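Local structure of bartonella effector protein (Bep) substrate of VirB T4SS (Bartonella sp. 1-1C, 4PY3) at residues M189-D194 with Y204-S209; F106-N111 with N150-F155; H35-Y40 with R68-T73. The protein is a VirB-translocated effector whose N-terminal FIC domain, the part in this chain, possibly transfers AMP from ATP to protein threonine or tyrosine, although its Fic motif is degenerate. All blocks are in the same frame, centred on the assembly; numbering follows the deposited sequence.

Contact 1. Residues M189-D194 with Y204-S209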
loop_
_atom_site.group_PDB
_atom_site.type_symbol
_atom_site.label_atom_id
_atom_site.label_comp_id
_atom_site.label_asym_id
_atom_site.label_seq_id
_atom_site.Cartn_x
_atom_site.Cartn_y
_atom_site.Cartn_z
ATOM N N MET A 189 8.464 -2.688 -9.024
ATOM C CA MET A 189 7.638 -1.893 -9.924
ATOM C C MET A 189 7.272 -2.692 -11.182
ATOM O O MET A 189 6.111 -2.726 -11.583
ATOM C CB MET A 189 8.371 -0.602 -10.307
ATOM C CG MET A 189 7.472 0.490 -10.917
ATOM S SD MET A 189 8.367 2.046 -11.253
ATOM C CE MET A 189 9.646 1.595 -12.435
ATOM N N ARG A 190 8.266 -3.337 -11.787
ATOM C CA ARG A 190 8.048 -4.161 -12.978
ATOM C C ARG A 190 6.952 -5.208 -12.733
ATOM O O ARG A 190 6.082 -5.415 -13.577
ATOM C CB ARG A 190 9.342 -4.885 -13.391
ATOM C CG ARG A 190 9.216 -5.543 -14.763
ATOM C CD ARG A 190 10.541 -6.003 -15.382
ATOM N NE ARG A 190 11.434 -6.639 -14.410
ATOM C CZ ARG A 190 12.472 -6.049 -13.806
ATOM N NH1 ARG A 190 12.792 -4.777 -14.046
ATOM N NH2 ARG A 190 13.205 -6.743 -12.949
ATOM N N ALA A 191 6.993 -5.845 -11.568
ATOM C CA ALA A 191 5.993 -6.840 -11.207
ATOM C C ALA A 191 4.613 -6.218 -11.054
ATOM O O ALA A 191 3.614 -6.784 -11.498
ATOM C CB ALA A 191 6.407 -7.555 -9.930
ATOM N N CYS A 192 4.546 -5.043 -10.420
ATOM C CA CYS A 192 3.268 -4.346 -10.278
ATOM C C CYS A 192 2.691 -4.014 -11.649
ATOM O O CYS A 192 1.488 -4.181 -11.881
ATOM C CB CYS A 192 3.424 -3.086 -9.418
ATOM S SG CYS A 192 3.754 -3.462 -7.676
ATOM N N ILE A 193 3.547 -3.527 -12.548
ATOM C CA ILE A 193 3.105 -3.113 -13.881
ATOM C C ILE A 193 2.585 -4.315 -14.662
ATOM O O ILE A 193 1.487 -4.257 -15.228
ATOM C CB ILE A 193 4.221 -2.368 -14.645
ATOM C CG1 ILE A 193 4.517 -1.019 -13.883
ATOM C CG2 ILE A 193 3.822 -2.200 -16.114
ATOM C CD1 ILE A 193 5.395 0.046 -14.533
ATOM N N ASP A 194 3.344 -5.412 -14.652
ATOM C CA ASP A 194 2.895 -6.659 -15.270
ATOM C C ASP A 194 1.539 -7.072 -14.733
ATOM O O ASP A 194 0.637 -7.429 -15.494
ATOM C CB ASP A 194 3.905 -7.792 -15.044
ATOM C CG ASP A 194 5.098 -7.717 -15.976
ATOM O OD1 ASP A 194 5.166 -6.792 -16.812
ATOM O OD2 ASP A 194 5.972 -8.587 -15.892
ATOM N N TYR A 204 0.327 -12.374 -12.964
ATOM C CA TYR A 204 0.815 -12.720 -11.630
ATOM C C TYR A 204 2.250 -13.286 -11.643
ATOM O O TYR A 204 2.880 -13.368 -10.589
ATOM C CB TYR A 204 -0.135 -13.747 -10.947
ATOM N N LYS A 205 2.772 -13.640 -12.821
ATOM C CA LYS A 205 4.003 -14.434 -12.918
ATOM C C LYS A 205 5.206 -13.733 -12.286
ATOM O O LYS A 205 5.825 -14.262 -11.356
ATOM C CB LYS A 205 4.266 -14.908 -14.367
ATOM C CG LYS A 205 3.254 -15.930 -14.826
ATOM C CD LYS A 205 3.414 -17.290 -14.169
ATOM C CE LYS A 205 2.149 -18.129 -14.273
ATOM N NZ LYS A 205 1.285 -17.915 -13.080
ATOM N N GLU A 206 5.498 -12.515 -12.732
ATOM C CA GLU A 206 6.617 -11.776 -12.148
ATOM C C GLU A 206 6.456 -11.494 -10.663
ATOM O O GLU A 206 7.447 -11.390 -9.968
ATOM C CB GLU A 206 6.922 -10.499 -12.876
ATOM C CG GLU A 206 8.378 -10.043 -12.884
ATOM C CD GLU A 206 9.401 -10.850 -13.676
ATOM O OE1 GLU A 206 9.313 -12.098 -13.775
ATOM O OE2 GLU A 206 10.351 -10.192 -14.179
ATOM N N MET A 207 5.222 -11.349 -10.197
ATOM C CA MET A 207 4.973 -11.117 -8.777
ATOM C C MET A 207 5.259 -12.388 -7.991
ATOM O O MET A 207 5.846 -12.340 -6.913
ATOM C CB MET A 207 3.526 -10.642 -8.543
ATOM C CG MET A 207 3.254 -10.122 -7.136
ATOM S SD MET A 207 4.210 -8.651 -6.724
ATOM C CE MET A 207 3.480 -7.456 -7.850
ATOM N N LYS A 208 4.815 -13.518 -8.530
ATOM C CA LYS A 208 5.150 -14.833 -7.957
ATOM C C LYS A 208 6.645 -15.031 -7.865
ATOM O O LYS A 208 7.161 -15.417 -6.826
ATOM C CB LYS A 208 4.559 -15.959 -8.781
ATOM N N SER A 209 7.331 -14.756 -8.964
ATOM C CA SER A 209 8.791 -14.845 -9.019
ATOM C C SER A 209 9.460 -13.963 -7.960
ATOM O O SER A 209 10.369 -14.410 -7.263
ATOM C CB SER A 209 9.284 -14.475 -10.423
ATOM O OG SER A 209 10.672 -14.205 -10.429
#
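Glu206 and Met207 bring helix 205-214 against Ala191 and its neighbours on helix 185-197, two successive helices forming an antiparallel hairpin in the all-helical part of the Fic fold. The small Ala191 side chain, with its CA 5.0 Å from the CA of Met207, lets the short axes, at 147° to each other, come to 8.2 Å.

Glu206 can be traced outward atom by atom. Its CB sits 4.1 Å from Ala191 CA, and Asp194 OD2 lies 3.7 Å from Glu206 CB. CG stays beside the same Asp194 oxygen. A bend at chi2 (69°) then turns the carboxylate back toward Arg190, whose NE lies 3.7 Å from Glu206 OE2. This salt bridge is long: the oxygen arrives at the edge of the guanidinium, but the two planes are 75° apart. Asp194 OD2 is 5.0 Å from Glu206 OE2, so Arg190 probably offsets some of the like-charge repulsion.

On the side of the interface that faces helix 135-152, Met207 also touches Ala143, Phe146 and Val147, linking the hairpin to the core. Its folded chain brings the terminal methyl CE to 3.6 Å from Ala191 CB and 4.0 Å from Cys192 SG.

Contact 2. Residues F106-N111 with N150-F155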
loop_
_atom_site.group_PDB
_atom_site.type_symbol
_atom_site.label_atom_id
_atom_site.label_comp_id
_atom_site.label_asym_id
_atom_site.label_seq_id
_atom_site.Cartn_x
_atom_site.Cartn_y
_atom_site.Cartn_z
ATOM N N PHE A 106 -5.771 3.655 -15.317
ATOM C CA PHE A 106 -6.176 4.209 -14.039
ATOM C C PHE A 106 -6.220 3.134 -12.963
ATOM O O PHE A 106 -6.560 1.987 -13.237
ATOM C CB PHE A 106 -7.559 4.823 -14.169
ATOM C CG PHE A 106 -7.587 6.108 -14.938
ATOM C CD1 PHE A 106 -7.385 7.307 -14.295
ATOM C CD2 PHE A 106 -7.844 6.115 -16.305
ATOM C CE1 PHE A 106 -7.423 8.504 -15.003
ATOM C CE2 PHE A 106 -7.883 7.308 -17.019
ATOM C CZ PHE A 106 -7.672 8.506 -16.366
ATOM N N TYR A 107 -5.860 3.514 -11.739
ATOM C CA TYR A 107 -6.150 2.689 -10.582
ATOM C C TYR A 107 -7.659 2.664 -10.416
ATOM O O TYR A 107 -8.374 3.377 -11.108
ATOM C CB TYR A 107 -5.513 3.255 -9.318
ATOM C CG TYR A 107 -4.011 3.188 -9.298
ATOM C CD1 TYR A 107 -3.347 1.970 -9.151
ATOM C CD2 TYR A 107 -3.244 4.353 -9.406
ATOM C CE1 TYR A 107 -1.965 1.906 -9.125
ATOM C CE2 TYR A 107 -1.863 4.299 -9.375
ATOM C CZ TYR A 107 -1.232 3.081 -9.236
ATOM O OH TYR A 107 0.133 3.027 -9.219
ATOM N N VAL A 108 -8.141 1.848 -9.497
ATOM C CA VAL A 108 -9.574 1.751 -9.240
ATOM C C VAL A 108 -10.180 3.134 -8.987
ATOM O O VAL A 108 -9.631 3.940 -8.229
ATOM C CB VAL A 108 -9.852 0.815 -8.045
ATOM C CG1 VAL A 108 -11.263 0.988 -7.515
ATOM C CG2 VAL A 108 -9.610 -0.643 -8.445
ATOM N N GLN A 109 -11.291 3.419 -9.661
ATOM C CA GLN A 109 -12.012 4.676 -9.472
ATOM C C GLN A 109 -12.458 4.815 -8.027
ATOM O O GLN A 109 -12.802 3.818 -7.382
ATOM C CB GLN A 109 -13.249 4.746 -10.375
ATOM C CG GLN A 109 -12.993 4.718 -11.890
ATOM C CD GLN A 109 -14.162 5.358 -12.636
ATOM O OE1 GLN A 109 -15.326 5.178 -12.259
ATOM N NE2 GLN A 109 -13.860 6.134 -13.673
ATOM N N GLY A 110 -12.468 6.055 -7.538
ATOM C CA GLY A 110 -12.808 6.351 -6.150
ATOM C C GLY A 110 -14.106 5.725 -5.679
ATOM O O GLY A 110 -14.168 5.179 -4.576
ATOM N N ASN A 111 -15.126 5.765 -6.531
ATOM C CA ASN A 111 -16.436 5.216 -6.193
ATOM C C ASN A 111 -16.470 3.694 -6.001
ATOM O O ASN A 111 -17.417 3.172 -5.416
ATOM C CB ASN A 111 -17.462 5.625 -7.251
ATOM N N ASN A 150 -2.681 -3.671 -5.065
ATOM C CA ASN A 150 -1.902 -2.659 -5.750
ATOM C C ASN A 150 -2.733 -1.871 -6.761
ATOM O O ASN A 150 -2.592 -0.649 -6.873
ATOM C CB ASN A 150 -0.704 -3.265 -6.460
ATOM C CG ASN A 150 0.165 -2.199 -7.096
ATOM O OD1 ASN A 150 0.835 -1.435 -6.403
ATOM N ND2 ASN A 150 0.121 -2.108 -8.414
ATOM N N SER A 151 -3.625 -2.566 -7.464
ATOM C CA SER A 151 -4.473 -1.921 -8.474
ATOM C C SER A 151 -5.570 -1.031 -7.866
ATOM O O SER A 151 -6.115 -0.145 -8.542
ATOM C CB SER A 151 -5.123 -2.973 -9.366
ATOM O OG SER A 151 -6.120 -3.667 -8.645
ATOM N N ILE A 152 -5.877 -1.249 -6.593
ATOM C CA ILE A 152 -6.840 -0.415 -5.874
ATOM C C ILE A 152 -6.238 0.952 -5.511
ATOM O O ILE A 152 -6.882 1.986 -5.678
ATOM C CB ILE A 152 -7.327 -1.097 -4.587
ATOM C CG1 ILE A 152 -7.963 -2.456 -4.929
ATOM C CG2 ILE A 152 -8.324 -0.199 -3.850
ATOM C CD1 ILE A 152 -8.417 -3.265 -3.734
ATOM N N ALA A 153 -5.018 0.926 -4.978
ATOM C CA ALA A 153 -4.311 2.124 -4.548
ATOM C C ALA A 153 -5.242 3.024 -3.744
ATOM O O ALA A 153 -5.489 4.182 -4.119
ATOM C CB ALA A 153 -3.750 2.857 -5.745
ATOM N N PRO A 154 -5.748 2.503 -2.613
ATOM C CA PRO A 154 -6.784 3.186 -1.854
ATOM C C PRO A 154 -6.402 4.554 -1.257
ATOM O O PRO A 154 -7.311 5.352 -0.955
ATOM C CB PRO A 154 -7.088 2.196 -0.744
ATOM C CG PRO A 154 -5.782 1.536 -0.494
ATOM C CD PRO A 154 -5.167 1.390 -1.851
ATOM N N PHE A 155 -5.115 4.825 -1.067
ATOM C CA PHE A 155 -4.691 6.114 -0.482
ATOM C C PHE A 155 -4.212 7.115 -1.530
ATOM O O PHE A 155 -3.785 6.737 -2.613
ATOM C CB PHE A 155 -3.598 5.906 0.562
ATOM C CG PHE A 155 -3.965 4.905 1.615
ATOM C CD1 PHE A 155 -4.786 5.262 2.665
ATOM C CD2 PHE A 155 -3.502 3.604 1.541
ATOM C CE1 PHE A 155 -5.140 4.344 3.632
ATOM C CE2 PHE A 155 -3.856 2.678 2.501
ATOM C CZ PHE A 155 -4.682 3.043 3.545
#
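Tyr107 turns its ring toward Ala153 through a chi1 of -68°, which sets CG opposite its own carbonyl carbon, while the first torsion of Val108 directs CG1 away from the backbone N and leaves CG2 to meet Ile152. The receiving surface is the end of helix 135-152, where Ala153 breaks the helix by taking a positive phi.

The evidence for a CH-pi contact is direct: Ala153 CB stands 3.7 Å from the centroid of the Tyr107 ring, 20° off the normal, displaced toward the CD1 side of the face. The same ring presents its edge to a helix-end carbonyl, with Tyr107 CD1 3.5 Å from Ser151 O. Asn150 O is equally near Tyr107 CE1, but obliquely. One residue further along, Val108 N donates to Ser151 O at 3.0 Å, with an N-H...O angle of 159°, so a loop amide takes up a carbonyl of the last helical turn. Beside this bond Val108 CG2 rests 3.8 Å from Ile152 CA.

Arg81 ties the same two segments together a second time, its guanidinium bonding Val108 O, Ile152 O and Ala153 O. Asn150 OD1 accepts a hydrogen bond from Gln163 NE2.

Ala153, Pro154 and Phe155 stand where canonical Fic proteins carry the His-Pro-Phe that opens the Fic motif, so the tyrosine packs on an alanine at the position of the usual histidine. The arrangement is that of the Fic active-site loop, between helices 135-152 and 159-173, in a degenerate form of the motif.

Contact 3. Residues H35-Y40 with R68-T73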
loop_
_atom_site.group_PDB
_atom_site.type_symbol
_atom_site.label_atom_id
_atom_site.label_comp_id
_atom_site.label_asym_id
_atom_site.label_seq_id
_atom_site.Cartn_x
_atom_site.Cartn_y
_atom_site.Cartn_z
ATOM N N HIS A 35 12.172 12.798 2.241
ATOM C CA HIS A 35 13.175 12.425 3.251
ATOM C C HIS A 35 12.569 12.386 4.659
ATOM O O HIS A 35 12.735 11.419 5.392
ATOM C CB HIS A 35 14.309 13.501 3.276
ATOM C CG HIS A 35 15.654 13.026 3.748
ATOM N ND1 HIS A 35 15.916 12.655 5.053
ATOM C CD2 HIS A 35 16.842 12.967 3.099
ATOM C CE1 HIS A 35 17.194 12.333 5.170
ATOM N NE2 HIS A 35 17.779 12.517 4.000
ATOM N N VAL A 36 11.916 13.480 5.046
ATOM C CA VAL A 36 11.321 13.613 6.379
ATOM C C VAL A 36 10.270 12.526 6.570
ATOM O O VAL A 36 10.113 11.958 7.644
ATOM C CB VAL A 36 10.680 15.002 6.560
ATOM C CG1 VAL A 36 9.818 15.064 7.813
ATOM C CG2 VAL A 36 11.762 16.075 6.623
ATOM N N CYS A 37 9.570 12.240 5.487
ATOM C CA CYS A 37 8.546 11.222 5.452
ATOM C C CYS A 37 9.128 9.835 5.732
ATOM O O CYS A 37 8.604 9.116 6.586
ATOM C CB CYS A 37 7.884 11.265 4.078
ATOM S SG CYS A 37 6.184 10.720 4.053
ATOM N N GLU A 38 10.206 9.472 5.026
ATOM C CA GLU A 38 10.909 8.192 5.262
ATOM C C GLU A 38 11.374 8.110 6.715
ATOM O O GLU A 38 11.292 7.047 7.338
ATOM C CB GLU A 38 12.102 7.917 4.265
ATOM C CG GLU A 38 11.674 6.992 3.137
ATOM C CD GLU A 38 12.706 6.842 2.033
ATOM O OE1 GLU A 38 13.782 7.479 2.116
ATOM O OE2 GLU A 38 12.435 6.078 1.076
ATOM N N HIS A 39 11.828 9.236 7.264
ATOM C CA HIS A 39 12.298 9.279 8.647
ATOM C C HIS A 39 11.220 8.861 9.651
ATOM O O HIS A 39 11.432 7.945 10.443
ATOM C CB HIS A 39 12.814 10.672 9.007
ATOM C CG HIS A 39 13.309 10.778 10.412
ATOM N ND1 HIS A 39 12.586 11.361 11.431
ATOM C CD2 HIS A 39 14.462 10.341 10.967
ATOM C CE1 HIS A 39 13.282 11.290 12.553
ATOM N NE2 HIS A 39 14.421 10.672 12.298
ATOM N N TYR A 40 10.064 9.516 9.600
ATOM C CA TYR A 40 8.974 9.224 10.537
ATOM C C TYR A 40 8.380 7.831 10.338
ATOM O O TYR A 40 8.025 7.168 11.302
ATOM C CB TYR A 40 7.885 10.305 10.476
ATOM C CG TYR A 40 8.351 11.576 11.137
ATOM C CD1 TYR A 40 8.562 11.621 12.512
ATOM C CD2 TYR A 40 8.609 12.722 10.399
ATOM C CE1 TYR A 40 9.003 12.770 13.138
ATOM C CE2 TYR A 40 9.047 13.878 11.019
ATOM C CZ TYR A 40 9.240 13.894 12.388
ATOM O OH TYR A 40 9.679 15.033 13.011
ATOM N N ARG A 68 -0.319 5.030 11.022
ATOM C CA ARG A 68 0.900 5.064 11.814
ATOM C C ARG A 68 2.096 5.563 11.021
ATOM O O ARG A 68 2.935 6.283 11.550
ATOM C CB ARG A 68 1.204 3.691 12.401
ATOM C CG ARG A 68 0.300 3.309 13.568
ATOM C CD ARG A 68 0.574 4.214 14.754
ATOM N NE ARG A 68 -0.172 3.826 15.940
ATOM C CZ ARG A 68 -0.517 4.652 16.924
ATOM N NH1 ARG A 68 -0.208 5.951 16.879
ATOM N NH2 ARG A 68 -1.196 4.183 17.965
ATOM N N LEU A 69 2.180 5.176 9.760
ATOM C CA LEU A 69 3.324 5.540 8.939
ATOM C C LEU A 69 3.347 7.019 8.613
ATOM O O LEU A 69 4.423 7.590 8.491
ATOM C CB LEU A 69 3.340 4.748 7.633
ATOM C CG LEU A 69 3.645 3.242 7.703
ATOM C CD1 LEU A 69 3.711 2.690 6.289
ATOM C CD2 LEU A 69 4.941 2.961 8.435
ATOM N N PHE A 70 2.169 7.636 8.489
ATOM C CA PHE A 70 2.068 8.990 7.960
ATOM C C PHE A 70 1.381 10.043 8.843
ATOM O O PHE A 70 1.293 11.187 8.439
ATOM C CB PHE A 70 1.380 8.939 6.600
ATOM C CG PHE A 70 2.145 8.146 5.588
ATOM C CD1 PHE A 70 3.346 8.622 5.094
ATOM C CD2 PHE A 70 1.669 6.934 5.129
ATOM C CE1 PHE A 70 4.074 7.881 4.169
ATOM C CE2 PHE A 70 2.383 6.192 4.211
ATOM C CZ PHE A 70 3.591 6.661 3.727
ATOM N N GLU A 71 0.962 9.688 10.053
ATOM C CA GLU A 71 0.236 10.630 10.919
ATOM C C GLU A 71 1.047 11.841 11.370
ATOM O O GLU A 71 0.464 12.852 11.782
ATOM C CB GLU A 71 -0.376 9.929 12.137
ATOM C CG GLU A 71 0.614 9.297 13.108
ATOM C CD GLU A 71 -0.015 8.294 14.068
ATOM O OE1 GLU A 71 -1.233 7.972 13.939
ATOM O OE2 GLU A 71 0.724 7.821 14.966
ATOM N N SER A 72 2.378 11.749 11.321
ATOM C CA SER A 72 3.230 12.889 11.674
ATOM C C SER A 72 3.406 13.863 10.507
ATOM O O SER A 72 3.854 14.995 10.711
ATOM C CB SER A 72 4.599 12.425 12.157
ATOM O OG SER A 72 4.514 11.828 13.433
ATOM N N THR A 73 3.028 13.417 9.308
ATOM C CA THR A 73 3.255 14.141 8.074
ATOM C C THR A 73 1.968 14.565 7.363
ATOM O O THR A 73 1.861 15.700 6.919
ATOM C CB THR A 73 4.087 13.285 7.117
ATOM O OG1 THR A 73 5.362 13.037 7.711
ATOM C CG2 THR A 73 4.290 13.983 5.784
#
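Arg68 NH1 donates to Glu71 OE2 at 2.8 Å, a salt bridge from the last turn of helix 59-70 to the residues after it; Glu71 OE2 receives it on its syn lone pair and lies nearly in the plane of the Arg68 guanidinium. The neighbouring Leu69, Phe70, Ser72 and Thr73 meet Cys37 and Tyr40 of helix 30-48. The contact thus sets that helix against the end of helix 59-70 and the turn after it, at the periphery of the helical Fic fold.

Tyr40 carries the outer part. Ser72 CB approaches over one ring face, 4.2 Å from the centroid of the Tyr40 ring and 21° off the normal, a CH-pi contact displaced toward CG. On the opposite face His39 ND1 stands above the ring centre, 4.0 Å from the plane. The tyrosine ring is therefore flanked by its own helical neighbour and by the turn. The His25 ring also meets it, with the two planes nearly parallel, and His25 NE2 shares a hydrogen bond with Thr73 OG1.

Deeper in, Phe70 has a face covered by Leu69 CB and continues inward to Pro161 and Thr162 of helix 159-173. Cys37 reaches across with SG anti to its backbone N (chi1 -152°), a rotation that points the sulfur at Phe70. The approach is to the edge: SG is 4.7 Å from the centroid of the Phe70 ring but 85° off its normal, a sulfur-aromatic contact made almost in the ring plane, with Cys37 SG 3.5 Å from Phe70 CE1.

Along the chain contact 3 closes first, contact 2 follows, and contact 1 comes last. Contacts 1 and 2 have centres 18 Å apart and touch where Cys192 CB packs 3.6 Å from Asn150 ND2; both rest on helix 135-152, which receives Met207 on its side and runs out just before Ala153. Contact 3 lies 22 Å from contact 2 between centres, with nearest atoms about 7 Å apart. His66 and Thr162 bridge part of that gap, each meeting both Phe70 and Phe155. Contacts 1 and 3, 27 Å apart, fall on opposite sides of the chain's centre. Helix 135-152 thus connects the degenerate Fic motif of contact 2 to contact 1, while His66 and Thr162 lie between contacts 2 and 3.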